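Amidohydrolase 3 domain-containing protein (Pyrococcus horikoshii, PDB 3IGH) is of unknown function but probably hydrolyses carbon-nitrogen bonds other than peptide bonds. Local coordinates at residues V360-I365 against L395-D400; G100-G105 against E178-V183; R192-L197 against K226-V231. All coordinates share one frame; numbering follows the deposited sequence. Where two conformers were deposited one is given.

Contact 1 (V360-I365 against L395-D400); sequences VQPHFI and LGFSTD. With SO4 (sulfate ion), chain E.
Pro362 sets CG almost exactly over the centre of the Phe397 ring, 3.8 Å from the centroid and 6° off the ring normal, a CH-pi contact. Val360 meets the same ring less squarely, CG2 lying 3.8 Å from Phe397 CD1, while its other methyl turns to Leu395. Behind these apolar groups the backbones pair in parallel, Val360 N giving a straight bond to Gly396 O at 2.9 Å. The pairing joins strands 357-360 and 395-397, neighbours in the TIM-barrel fold of the amidohydrolase family, and then gives way to loops. Here Val360 O takes two donors from one residue: Ser398 N, weakly, and Ser398 OG at 3.0 Å, the hydroxyl standing 66° out of the carbonyl plane. The bend of the Gln361 chain at chi2 (78°) folds its amide back toward the hydroxyl, and NE2 donates to Ser398 OG at 2.7 Å. An alanine in place of Gln361 would remove this amide and is likely to leave Ser398 OG without that donor and a gap beside Asp400 CB, which Gln361 CG now touches. A water accepts from His363 N and donates to Ser398 O, bridging the type I turn 361-364 to the loop that follows strand 395-397. The edge of Phe364 meets the carboxylate of Asp400 nearly coplanar, CZ 3.9 Å from OD2. His363 NE2 donates at 2.9 Å to O4 of a sulfate; a second sulfate lies near the Asp400 carboxylate.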
loop_
_atom_site.group_PDB
_atom_site.type_symbol
_atom_site.label_atom_id
_atom_site.label_comp_id
_atom_site.label_asym_id
_atom_site.label_seq_id
_atom_site.Cartn_x
_atom_site.Cartn_y
_atom_site.Cartn_z
ATOM N N VAL A 360 -8.769 -10.416 23.134
ATOM C CA VAL A 360 -9.225 -11.603 23.855
ATOM C C VAL A 360 -10.351 -12.300 23.102
ATOM O O VAL A 360 -10.994 -11.700 22.238
ATOM C CB VAL A 360 -9.687 -11.268 25.302
ATOM C CG1 VAL A 360 -8.518 -10.747 26.145
ATOM C CG2 VAL A 360 -10.855 -10.290 25.316
ATOM N N GLN A 361 -10.591 -13.563 23.442
ATOM C CA GLN A 361 -11.566 -14.375 22.716
ATOM C C GLN A 361 -12.582 -14.994 23.684
ATOM O O GLN A 361 -12.399 -16.127 24.125
ATOM C CB GLN A 361 -10.858 -15.476 21.917
ATOM C CG GLN A 361 -9.911 -15.009 20.798
ATOM C CD GLN A 361 -8.570 -14.533 21.325
ATOM O OE1 GLN A 361 -8.030 -15.101 22.274
ATOM N NE2 GLN A 361 -8.040 -13.467 20.730
ATOM N N PRO A 362 -13.630 -14.235 24.052
ATOM C CA PRO A 362 -14.610 -14.697 25.055
ATOM C C PRO A 362 -15.276 -16.056 24.815
ATOM O O PRO A 362 -15.578 -16.747 25.782
ATOM C CB PRO A 362 -15.640 -13.563 25.091
ATOM C CG PRO A 362 -14.830 -12.344 24.711
ATOM C CD PRO A 362 -13.910 -12.849 23.626
ATOM N N HIS A 363 -15.466 -16.462 23.561
ATOM C CA HIS A 363 -16.069 -17.769 23.292
ATOM C C HIS A 363 -15.223 -18.976 23.736
ATOM O O HIS A 363 -15.748 -20.086 23.858
ATOM C CB HIS A 363 -16.552 -17.899 21.842
ATOM C CG HIS A 363 -17.627 -18.926 21.663
ATOM N ND1 HIS A 363 -17.354 -20.230 21.317
ATOM C CD2 HIS A 363 -18.969 -18.853 21.826
ATOM C CE1 HIS A 363 -18.484 -20.913 21.249
ATOM N NE2 HIS A 363 -19.477 -20.100 21.557
ATOM N N PHE A 364 -13.929 -18.756 24.009
ATOM C CA PHE A 364 -13.076 -19.788 24.623
ATOM C C PHE A 364 -13.603 -20.267 25.987
ATOM O O PHE A 364 -13.365 -21.406 26.359
ATOM C CB PHE A 364 -11.623 -19.308 24.788
ATOM C CG PHE A 364 -10.762 -19.466 23.546
ATOM C CD1 PHE A 364 -11.066 -18.801 22.364
ATOM C CD2 PHE A 364 -9.625 -20.272 23.577
ATOM C CE1 PHE A 364 -10.245 -18.936 21.223
ATOM C CE2 PHE A 364 -8.815 -20.418 22.448
ATOM C CZ PHE A 364 -9.127 -19.745 21.271
ATOM N N ILE A 365 -14.283 -19.392 26.731
ATOM C CA ILE A 365 -14.986 -19.782 27.969
ATOM C C ILE A 365 -15.912 -20.985 27.724
ATOM O O ILE A 365 -15.935 -21.937 28.511
ATOM C CB ILE A 365 -15.814 -18.602 28.546
ATOM C CG1 ILE A 365 -14.888 -17.505 29.082
ATOM C CG2 ILE A 365 -16.786 -19.065 29.652
ATOM C CD1 ILE A 365 -15.584 -16.190 29.280
ATOM N N LEU A 395 -9.127 -3.123 25.259
ATOM C CA LEU A 395 -9.476 -4.523 25.097
ATOM C C LEU A 395 -10.312 -4.687 23.835
ATOM O O LEU A 395 -11.296 -3.976 23.643
ATOM C CB LEU A 395 -10.267 -4.985 26.323
ATOM C CG LEU A 395 -10.555 -6.461 26.580
ATOM C CD1 LEU A 395 -9.299 -7.184 27.020
ATOM C CD2 LEU A 395 -11.610 -6.576 27.667
ATOM N N GLY A 396 -9.912 -5.617 22.973
ATOM C CA GLY A 396 -10.671 -5.919 21.766
ATOM C C GLY A 396 -11.193 -7.340 21.824
ATOM O O GLY A 396 -10.573 -8.201 22.447
ATOM N N PHE A 397 -12.336 -7.584 21.186
ATOM C CA PHE A 397 -12.899 -8.933 21.142
ATOM C C PHE A 397 -12.603 -9.575 19.795
ATOM O O PHE A 397 -12.531 -8.903 18.757
ATOM C CB PHE A 397 -14.419 -8.916 21.365
ATOM C CG PHE A 397 -14.844 -8.784 22.816
ATOM C CD1 PHE A 397 -13.912 -8.644 23.842
ATOM C CD2 PHE A 397 -16.200 -8.773 23.140
ATOM C CE1 PHE A 397 -14.315 -8.515 25.167
ATOM C CE2 PHE A 397 -16.615 -8.637 24.454
ATOM C CZ PHE A 397 -15.664 -8.507 25.475
ATOM N N SER A 398 -12.473 -10.891 19.820
ATOM C CA SER A 398 -12.186 -11.653 18.632
ATOM C C SER A 398 -12.657 -13.089 18.819
ATOM O O SER A 398 -13.037 -13.482 19.915
ATOM C CB SER A 398 -10.681 -11.634 18.357
ATOM O OG SER A 398 -9.928 -11.997 19.497
ATOM N N THR A 399 -12.606 -13.865 17.743
ATOM C CA THR A 399 -13.071 -15.238 17.770
ATOM C C THR A 399 -11.949 -16.238 17.557
ATOM O O THR A 399 -12.126 -17.415 17.862
ATOM C CB THR A 399 -14.142 -15.500 16.682
ATOM O OG1 THR A 399 -13.636 -15.104 15.400
ATOM C CG2 THR A 399 -15.426 -14.732 16.986
ATOM N N ASP A 400 -10.813 -15.782 17.013
ATOM C CA ASP A 400 -9.756 -16.671 16.526
ATOM C C ASP A 400 -10.335 -17.665 15.519
ATOM O O ASP A 400 -9.884 -18.805 15.424
ATOM C CB ASP A 400 -9.033 -17.391 17.689
ATOM C CG ASP A 400 -7.704 -17.998 17.275
ATOM O OD1 ASP A 400 -7.100 -17.526 16.284
ATOM O OD2 ASP A 400 -7.269 -18.962 17.940
HETATM S S SO4 E . -22.820 -21.492 21.856
HETATM O O1 SO4 E . -23.989 -21.627 20.994
HETATM O O2 SO4 E . -23.192 -21.787 23.238
HETATM O O3 SO4 E . -21.771 -22.400 21.404
HETATM O O4 SO4 E . -22.325 -20.121 21.796
HETATM O O HOH W 1 -14.631 -15.449 21.002
#

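Contact 2 (G100-G105 against E178-V183). With SO4 (sulfate ion), chain F; SO4 (sulfate ion), chain M.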
loop_
_atom_site.group_PDB
_atom_site.type_symbol
_atom_site.label_atom_id
_atom_site.label_comp_id
_atom_site.label_asym_id
_atom_site.label_seq_id
_atom_site.Cartn_x
_atom_site.Cartn_y
_atom_site.Cartn_z
ATOM N N GLY A 100 -13.746 -30.315 -4.957
ATOM C CA GLY A 100 -12.444 -29.682 -5.100
ATOM C C GLY A 100 -11.306 -30.622 -5.448
ATOM O O GLY A 100 -11.474 -31.846 -5.464
ATOM N N ARG A 101 -10.151 -30.017 -5.716
ATOM C CA ARG A 101 -8.941 -30.731 -6.106
ATOM C C ARG A 101 -8.470 -31.680 -5.004
ATOM O O ARG A 101 -8.185 -32.856 -5.258
ATOM C CB ARG A 101 -7.857 -29.704 -6.417
ATOM C CG ARG A 101 -6.715 -30.173 -7.289
ATOM C CD ARG A 101 -5.899 -28.970 -7.769
ATOM N NE ARG A 101 -5.069 -28.385 -6.711
ATOM C CZ ARG A 101 -5.359 -27.279 -6.024
ATOM N NH1 ARG A 101 -6.484 -26.595 -6.252
ATOM N NH2 ARG A 101 -4.513 -26.860 -5.090
ATOM N N ILE A 102 -8.391 -31.160 -3.783
ATOM C CA ILE A 102 -7.965 -31.938 -2.627
ATOM C C ILE A 102 -9.127 -31.935 -1.654
ATOM O O ILE A 102 -9.739 -30.889 -1.425
ATOM C CB ILE A 102 -6.729 -31.312 -1.953
ATOM C CG1 ILE A 102 -5.560 -31.258 -2.930
ATOM C CG2 ILE A 102 -6.305 -32.101 -0.724
ATOM C CD1 ILE A 102 -4.757 -30.036 -2.765
ATOM N N ILE A 103 -9.439 -33.106 -1.102
ATOM C CA ILE A 103 -10.526 -33.229 -0.143
ATOM C C ILE A 103 -9.969 -33.127 1.268
ATOM O O ILE A 103 -9.263 -34.022 1.738
ATOM C CB ILE A 103 -11.330 -34.545 -0.334
ATOM C CG1 ILE A 103 -11.789 -34.701 -1.797
ATOM C CG2 ILE A 103 -12.518 -34.596 0.630
ATOM C CD1 ILE A 103 -12.648 -33.545 -2.345
ATOM N N PHE A 104 -10.268 -32.007 1.919
ATOM C CA PHE A 104 -9.867 -31.774 3.300
ATOM C C PHE A 104 -11.064 -32.059 4.203
ATOM O O PHE A 104 -12.191 -31.668 3.895
ATOM C CB PHE A 104 -9.395 -30.327 3.505
ATOM C CG PHE A 104 -8.062 -30.013 2.875
ATOM C CD1 PHE A 104 -6.876 -30.458 3.456
ATOM C CD2 PHE A 104 -7.993 -29.240 1.718
ATOM C CE1 PHE A 104 -5.639 -30.155 2.882
ATOM C CE2 PHE A 104 -6.760 -28.930 1.135
ATOM C CZ PHE A 104 -5.582 -29.389 1.721
ATOM N N GLY A 105 -10.812 -32.747 5.309
ATOM C CA GLY A 105 -11.854 -33.057 6.269
ATOM C C GLY A 105 -11.386 -32.806 7.685
ATOM O O GLY A 105 -10.188 -32.661 7.935
ATOM N N GLU A 178 2.406 -23.839 2.190
ATOM C CA GLU A 178 3.441 -23.210 1.367
ATOM C C GLU A 178 3.531 -23.771 -0.039
ATOM O O GLU A 178 3.845 -23.044 -0.973
ATOM C CB GLU A 178 4.803 -23.313 2.050
ATOM C CG GLU A 178 4.905 -22.460 3.294
ATOM C CD GLU A 178 6.163 -22.705 4.101
ATOM O OE1 GLU A 178 6.974 -23.583 3.720
ATOM O OE2 GLU A 178 6.336 -22.015 5.129
ATOM N N ARG A 179 3.248 -25.056 -0.197
ATOM C CA ARG A 179 3.513 -25.727 -1.469
ATOM C C ARG A 179 2.263 -26.273 -2.145
ATOM O O ARG A 179 2.057 -26.053 -3.339
ATOM C CB ARG A 179 4.538 -26.845 -1.254
ATOM C CG ARG A 179 5.177 -27.383 -2.521
ATOM C CD ARG A 179 6.321 -28.309 -2.151
ATOM N NE ARG A 179 5.849 -29.647 -1.786
ATOM C CZ ARG A 179 6.421 -30.429 -0.872
ATOM N NH1 ARG A 179 7.491 -30.015 -0.198
ATOM N NH2 ARG A 179 5.918 -31.633 -0.631
ATOM N N VAL A 180 1.424 -26.977 -1.386
ATOM C CA VAL A 180 0.276 -27.679 -1.966
ATOM C C VAL A 180 -0.842 -26.725 -2.427
ATOM O O VAL A 180 -1.373 -26.854 -3.538
ATOM C CB VAL A 180 -0.264 -28.770 -0.990
ATOM C CG1 VAL A 180 -1.500 -29.409 -1.533
ATOM C CG2 VAL A 180 0.805 -29.836 -0.714
ATOM N N LEU A 181 -1.189 -25.764 -1.575
ATOM C CA LEU A 181 -2.170 -24.755 -1.929
ATOM C C LEU A 181 -1.520 -23.726 -2.838
ATOM O O LEU A 181 -0.351 -23.388 -2.651
ATOM C CB LEU A 181 -2.735 -24.084 -0.668
ATOM C CG LEU A 181 -3.525 -24.964 0.314
ATOM C CD1 LEU A 181 -3.907 -24.147 1.558
ATOM C CD2 LEU A 181 -4.768 -25.564 -0.355
ATOM N N THR A 182 -2.272 -23.259 -3.833
ATOM C CA THR A 182 -1.803 -22.203 -4.739
ATOM C C THR A 182 -2.363 -20.868 -4.288
ATOM O O THR A 182 -3.283 -20.835 -3.472
ATOM C CB THR A 182 -2.298 -22.435 -6.176
ATOM O OG1 THR A 182 -3.727 -22.360 -6.194
ATOM C CG2 THR A 182 -1.842 -23.805 -6.698
ATOM N N VAL A 183 -1.837 -19.770 -4.838
ATOM C CA VAL A 183 -2.405 -18.441 -4.589
ATOM C C VAL A 183 -3.899 -18.393 -4.934
ATOM O O VAL A 183 -4.695 -17.825 -4.173
ATOM C CB VAL A 183 -1.615 -17.317 -5.322
ATOM C CG1 VAL A 183 -2.293 -15.954 -5.140
ATOM C CG2 VAL A 183 -0.189 -17.268 -4.793
HETATM S S SO4 F . 1.144 -20.583 -7.110
HETATM O O1 SO4 F . 0.239 -19.802 -7.945
HETATM O O2 SO4 F . 1.073 -21.988 -7.486
HETATM O O3 SO4 F . 2.506 -20.095 -7.290
HETATM O O4 SO4 F . 0.770 -20.422 -5.722
HETATM S S SO4 M . -14.878 -31.186 -8.235
HETATM O O1 SO4 M . -15.189 -31.900 -9.470
HETATM O O2 SO4 M . -15.497 -31.874 -7.108
HETATM O O3 SO4 M . -13.430 -31.150 -8.049
HETATM O O4 SO4 M . -15.394 -29.821 -8.311
#
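Arg101, Val180 and Leu181 carry most of this interface, where the entry to strand 103-108, part of a mixed sheet separate from the barrel strands, packs on the joint between helices 166-180 and 183-199. Arg101 is modelled in two conformers. In one of them the chain bends at chi3 (74°) and brings the guanidinium edge-on to Val180 O, in plane, with NH2 3.5 Å away; this polar approach, not a hydrogen bond, is therefore tentative. The charge has its main partner in Asp185, whose carboxylate also accepts from Thr182 N. Since Thr182 is the N-cap of helix 183-199 and its own side chain caps a backbone N of that helix, the exchange is consistent with a capping box. Beside the arginine, Val180 presents CG1 to the end of Ile102, and the methyls are tight at 3.5 Å between Val180 CG1 and Ile102 CD1. Leu181, the first residue to leave the helical conformation, sends its side chain inward, where it also touches Met75, Tyr186 and Tyr189. The Phe104 ring approaches at a slant and carries Ile102 CG2 over one face, offset toward the rim. At its nearest, Phe104 CE2 stands 4.2 Å from Leu181 CD2.

Contact 3 (R192-L197 against K226-V231). With SO4 (sulfate ion), chain J.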
loop_
_atom_site.group_PDB
_atom_site.type_symbol
_atom_site.label_atom_id
_atom_site.label_comp_id
_atom_site.label_asym_id
_atom_site.label_seq_id
_atom_site.Cartn_x
_atom_site.Cartn_y
_atom_site.Cartn_z
ATOM N N ARG A 192 -14.403 -16.679 0.303
ATOM C CA ARG A 192 -15.399 -17.379 1.052
ATOM C C ARG A 192 -15.506 -16.890 2.482
ATOM O O ARG A 192 -16.563 -16.656 2.967
ATOM C CB ARG A 192 -15.210 -18.872 0.957
ATOM C CG ARG A 192 -16.155 -19.671 1.775
ATOM C CD ARG A 192 -17.239 -20.378 0.977
ATOM N NE ARG A 192 -18.352 -20.802 1.823
ATOM C CZ ARG A 192 -19.114 -19.960 2.516
ATOM N NH1 ARG A 192 -18.893 -18.651 2.435
ATOM N NH2 ARG A 192 -20.095 -20.416 3.286
ATOM N N ALA A 193 -14.379 -16.725 3.133
ATOM C CA ALA A 193 -14.351 -16.220 4.503
ATOM C C ALA A 193 -14.939 -14.820 4.657
ATOM O O ALA A 193 -15.762 -14.595 5.545
ATOM C CB ALA A 193 -12.914 -16.265 5.062
ATOM N N GLN A 194 -14.539 -13.883 3.794
ATOM C CA GLN A 194 -15.028 -12.509 3.916
ATOM C C GLN A 194 -16.537 -12.378 3.677
ATOM O O GLN A 194 -17.176 -11.548 4.314
ATOM C CB GLN A 194 -14.246 -11.528 3.029
ATOM C CG GLN A 194 -14.449 -11.732 1.522
ATOM C CD GLN A 194 -13.737 -10.707 0.654
ATOM O OE1 GLN A 194 -13.062 -9.810 1.157
ATOM N NE2 GLN A 194 -13.899 -10.831 -0.667
ATOM N N GLU A 195 -17.095 -13.193 2.780
ATOM C CA GLU A 195 -18.541 -13.160 2.534
ATOM C C GLU A 195 -19.314 -13.727 3.726
ATOM O O GLU A 195 -20.376 -13.218 4.070
ATOM C CB GLU A 195 -18.927 -13.821 1.196
ATOM C CG GLU A 195 -18.756 -15.330 1.083
ATOM C CD GLU A 195 -18.904 -15.852 -0.351
ATOM O OE1 GLU A 195 -19.286 -17.036 -0.519
ATOM O OE2 GLU A 195 -18.633 -15.083 -1.304
ATOM N N HIS A 196 -18.739 -14.748 4.369
ATOM C CA HIS A 196 -19.260 -15.316 5.611
ATOM C C HIS A 196 -19.259 -14.278 6.730
ATOM O O HIS A 196 -20.264 -14.108 7.438
ATOM C CB HIS A 196 -18.415 -16.538 5.994
ATOM C CG HIS A 196 -18.877 -17.248 7.231
ATOM N ND1 HIS A 196 -19.941 -18.124 7.234
ATOM C CD2 HIS A 196 -18.394 -17.238 8.496
ATOM C CE1 HIS A 196 -20.106 -18.610 8.451
ATOM N NE2 HIS A 196 -19.178 -18.091 9.237
ATOM N N LEU A 197 -18.145 -13.556 6.873
ATOM C CA LEU A 197 -18.021 -12.526 7.906
ATOM C C LEU A 197 -18.937 -11.342 7.650
ATOM O O LEU A 197 -19.588 -10.850 8.572
ATOM C CB LEU A 197 -16.559 -12.048 8.037
ATOM C CG LEU A 197 -15.650 -13.140 8.606
ATOM C CD1 LEU A 197 -14.193 -12.836 8.304
ATOM C CD2 LEU A 197 -15.875 -13.342 10.111
ATOM N N LYS A 226 -11.800 -6.440 -4.873
ATOM C CA LYS A 226 -12.638 -7.573 -4.473
ATOM C C LYS A 226 -12.478 -7.936 -2.994
ATOM O O LYS A 226 -12.978 -8.971 -2.550
ATOM C CB LYS A 226 -12.368 -8.789 -5.373
ATOM C CG LYS A 226 -12.878 -8.610 -6.803
ATOM C CD LYS A 226 -12.384 -9.705 -7.726
ATOM C CE LYS A 226 -12.969 -9.530 -9.123
ATOM N NZ LYS A 226 -12.272 -10.372 -10.134
ATOM N N LEU A 227 -11.775 -7.093 -2.240
ATOM C CA LEU A 227 -11.783 -7.187 -0.772
ATOM C C LEU A 227 -12.993 -6.435 -0.227
ATOM O O LEU A 227 -13.103 -5.221 -0.381
ATOM C CB LEU A 227 -10.502 -6.602 -0.166
ATOM C CG LEU A 227 -9.281 -7.430 0.226
ATOM C CD1 LEU A 227 -8.365 -6.554 1.055
ATOM C CD2 LEU A 227 -9.622 -8.704 0.996
ATOM N N SER A 228 -13.904 -7.156 0.418
ATOM C CA SER A 228 -15.172 -6.565 0.811
ATOM C C SER A 228 -15.216 -6.162 2.286
ATOM O O SER A 228 -16.209 -5.599 2.752
ATOM C CB SER A 228 -16.314 -7.530 0.481
ATOM O OG SER A 228 -16.172 -8.733 1.214
ATOM N N ILE A 229 -14.138 -6.461 3.015
ATOM C CA ILE A 229 -14.000 -6.096 4.424
ATOM C C ILE A 229 -12.618 -5.458 4.633
ATOM O O ILE A 229 -11.700 -5.682 3.841
ATOM C CB ILE A 229 -14.137 -7.341 5.368
ATOM C CG1 ILE A 229 -13.091 -8.413 5.023
ATOM C CG2 ILE A 229 -15.581 -7.900 5.345
ATOM C CD1 ILE A 229 -12.951 -9.572 6.041
ATOM N N ASN A 230 -12.479 -4.665 5.692
ATOM C CA ASN A 230 -11.178 -4.125 6.073
ATOM C C ASN A 230 -10.307 -5.220 6.676
ATOM O O ASN A 230 -10.741 -5.959 7.558
ATOM C CB ASN A 230 -11.337 -2.950 7.045
ATOM C CG ASN A 230 -12.252 -1.868 6.499
ATOM O OD1 ASN A 230 -12.040 -1.361 5.393
ATOM N ND2 ASN A 230 -13.283 -1.517 7.264
ATOM N N VAL A 231 -9.090 -5.350 6.160
ATOM C CA VAL A 231 -8.179 -6.399 6.598
ATOM C C VAL A 231 -6.885 -5.772 7.110
ATOM O O VAL A 231 -6.160 -5.128 6.353
ATOM C CB VAL A 231 -7.871 -7.396 5.455
ATOM C CG1 VAL A 231 -6.866 -8.468 5.918
ATOM C CG2 VAL A 231 -9.157 -8.049 4.931
HETATM S S SO4 J . -18.381 -20.882 11.667
HETATM O O1 SO4 J . -19.209 -21.262 10.529
HETATM O O2 SO4 J . -18.940 -21.468 12.880
HETATM O O3 SO4 J . -17.019 -21.372 11.477
HETATM O O4 SO4 J . -18.374 -19.430 11.786
#
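Gln194 reaches out from its helix and spends both ends of its amide on the backbone around Leu227. NE2 donates to Lys226 O at 2.8 Å, a nearly straight bond that lies in the carbonyl plane and only 6° out of the plane of the glutamine amide. OE1 accepts from Ser228 N at 2.9 Å, again almost straight, although this donor stands 50° above the plane of the glutamine carbonyl. One side-chain amide therefore answers a C=O and an N-H two residues apart, much as the N-H and C=O of one residue in a neighbouring parallel strand would, and the two bonds together fix its rotation. With CG placed between backbone N and carbonyl carbon (chi1 68°) and the chain extended beyond, the amide is carried straight across to the loop. Ser228 OG comes within 3.3 Å of Gln194 OE1, but the angle is too poor for a bond.

Apolar atoms pack alongside: Ile229 CD1 rests 3.8 Å from Gln194 CB and, more loosely, 4.2 Å from Leu197 CD1. The next residue, Asn230, has both ends of its amide bonded elsewhere, ND2 with Ser204 and Glu466, OD1 with Arg255. On the helix, His196 NE2 donates to a sulfate O4 at 3.0 Å, the ion being probably a guest from the crystallisation liquor. Arg192 bonds through NE to Glu78, and its interaction with Glu195 is one of charge alone.

Helix 183-199 precedes strand 202-210 in the chain and meets the loop that leads into strand 230-235, the parallel neighbour of that strand. Leu197 also packs on Val202 and Val205 of strand 202-210, consistent with the outer helical layer of a TIM barrel.

How the contacts relate
Depth in the fold and chemistry vary together across the three sites. Contact 1, buried, its centre about 8 Å from the centre of the chain, joins two neighbouring parallel strands at their ends and the loops that follow, through backbone pairing and an aromatic ring. Contact 3, in the same barrel, joins an outer helix to a strand entrance through a single side-chain amide. Contact 2 lies farthest out, its centre about 22 Å from that of the chain, and is partly exposed; methyl packing and a charged arginine replace the hydrogen bonds that cross the other two. Helices 166-180 and 183-199, consecutive in the chain, link contacts 2 and 3, yet their nearest atoms stay about 11 Å apart.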